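Hypothetical protein Atu2648 (Agrobacterium tumefaciens str. C58, PDB 1ZCE) is of unknown function but folds as an EVE domain, related to the ASCH and PUA domains, and so may bind nucleic acid. Local coordinates at residues Lys8-Pro11 with Phe12-Ser15. Numbering follows the deposited sequence.
Sequences KSEP and FKWS
The turn that leads the chain from strand 4-9 into helix 16-22 closes on the backbone carbonyl of Glu-10. Trp-14 N, four residues on, donates to Glu-10 O at 2.8 Å with an N-H...O angle of 167°, the i+4 bond of an alpha-turn. Lys-13 N reaches Glu-10 O as well, also at 2.8 Å but with an N-H...O angle of 138°, so the i+3 bond is the less straight of the two. The backbone angles of Pro-11 and Phe-12, the two central residues of this tighter turn, fit a type I-like beta-turn. Glu-10 and Lys-13 run side by side; a bend at the last torsion of the otherwise extended lysine accompanies a weak salt bridge, Lys-13 NZ to Glu-10 OE2 at 3.3 Å. The buried Ser-9, with OG anti to the backbone N (chi1 -169°), donates from OG to Trp-14 O over 2.6 Å and thereby ties the strand end to the exit of the turn. Ser-9 OG also lies in the plane of the indole at its edge, 3.6 Å from Trp-14 CD1, while Trp-14 NE1 hydrogen-bonds to Gln-19 OE1 in helix 16-22. Next along, Ser-15 OG accepts from Met-18 N. The whole is an alpha-turn overlapping a beta-turn on one shared acceptor, leading from a beta strand to a serine N-cap at the surface of the EVE domain.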
loop_
_atom_site.group_PDB
_atom_site.type_symbol
_atom_site.label_atom_id
_atom_site.label_comp_id
_atom_site.label_asym_id
_atom_site.label_seq_id
_atom_site.Cartn_x
_atom_site.Cartn_y
_atom_site.Cartn_z
ATOM N N LYS A 8 -0.413 4.386 2.076
ATOM C CA LYS A 8 0.300 5.287 2.969
ATOM C C LYS A 8 -0.260 5.109 4.380
ATOM O O LYS A 8 -1.477 5.022 4.571
ATOM C CB LYS A 8 0.116 6.742 2.538
ATOM C CG LYS A 8 0.742 7.101 1.206
ATOM C CD LYS A 8 0.717 8.610 1.000
ATOM C CE LYS A 8 1.477 9.024 -0.247
ATOM N NZ LYS A 8 1.518 10.509 -0.398
ATOM N N SER A 9 0.625 5.052 5.366
ATOM C CA SER A 9 0.204 4.903 6.754
ATOM C C SER A 9 1.174 5.694 7.626
ATOM O O SER A 9 2.388 5.550 7.495
ATOM C CB SER A 9 0.220 3.424 7.150
ATOM O OG SER A 9 -0.413 3.208 8.403
ATOM N N GLU A 10 0.645 6.546 8.498
ATOM C CA GLU A 10 1.493 7.336 9.386
ATOM C C GLU A 10 1.868 6.436 10.551
ATOM O O GLU A 10 1.000 5.992 11.296
ATOM C CB GLU A 10 0.737 8.567 9.877
ATOM C CG GLU A 10 0.301 9.477 8.751
ATOM C CD GLU A 10 -0.395 10.728 9.240
ATOM O OE1 GLU A 10 -0.795 11.545 8.385
ATOM O OE2 GLU A 10 -0.543 10.893 10.469
ATOM N N PRO A 11 3.171 6.170 10.735
ATOM C CA PRO A 11 3.622 5.296 11.824
ATOM C C PRO A 11 3.150 5.639 13.232
ATOM O O PRO A 11 3.013 4.750 14.071
ATOM C CB PRO A 11 5.143 5.310 11.675
ATOM C CG PRO A 11 5.421 6.642 11.060
ATOM C CD PRO A 11 4.316 6.789 10.044
ATOM N N PHE A 12 2.892 6.917 13.486
ATOM C CA PHE A 12 2.421 7.351 14.795
ATOM C C PHE A 12 1.020 6.788 15.044
ATOM O O PHE A 12 0.646 6.487 16.181
ATOM C CB PHE A 12 2.406 8.883 14.851
ATOM C CG PHE A 12 2.092 9.442 16.208
ATOM C CD1 PHE A 12 0.779 9.521 16.660
ATOM C CD2 PHE A 12 3.116 9.881 17.041
ATOM C CE1 PHE A 12 0.490 10.034 17.922
ATOM C CE2 PHE A 12 2.838 10.393 18.305
ATOM C CZ PHE A 12 1.523 10.469 18.746
ATOM N N LYS A 13 0.258 6.628 13.967
ATOM C CA LYS A 13 -1.101 6.106 14.051
ATOM C C LYS A 13 -1.153 4.600 13.823
ATOM O O LYS A 13 -1.724 3.860 14.624
ATOM C CB LYS A 13 -1.994 6.804 13.022
ATOM C CG LYS A 13 -2.277 8.265 13.330
ATOM C CD LYS A 13 -3.118 8.909 12.241
ATOM C CE LYS A 13 -3.616 10.280 12.675
ATOM N NZ LYS A 13 -2.502 11.163 13.111
ATOM N N TRP A 14 -0.565 4.156 12.720
ATOM C CA TRP A 14 -0.555 2.742 12.377
ATOM C C TRP A 14 0.768 2.401 11.701
ATOM O O TRP A 14 0.980 2.705 10.525
ATOM C CB TRP A 14 -1.729 2.426 11.450
ATOM C CG TRP A 14 -1.902 0.964 11.218
ATOM C CD1 TRP A 14 -1.645 0.279 10.067
ATOM C CD2 TRP A 14 -2.348 -0.006 12.173
ATOM N NE1 TRP A 14 -1.901 -1.058 10.244
ATOM C CE2 TRP A 14 -2.335 -1.262 11.529
ATOM C CE3 TRP A 14 -2.756 0.064 13.513
ATOM C CZ2 TRP A 14 -2.716 -2.444 12.182
ATOM C CZ3 TRP A 14 -3.135 -1.108 14.160
ATOM C CH2 TRP A 14 -3.113 -2.345 13.493
ATOM N N SER A 15 1.654 1.765 12.457
ATOM C CA SER A 15 2.973 1.411 11.952
ATOM C C SER A 15 3.033 0.022 11.343
ATOM O O SER A 15 2.146 -0.812 11.544
ATOM C CB SER A 15 4.000 1.480 13.079
ATOM O OG SER A 15 3.763 0.433 14.003
#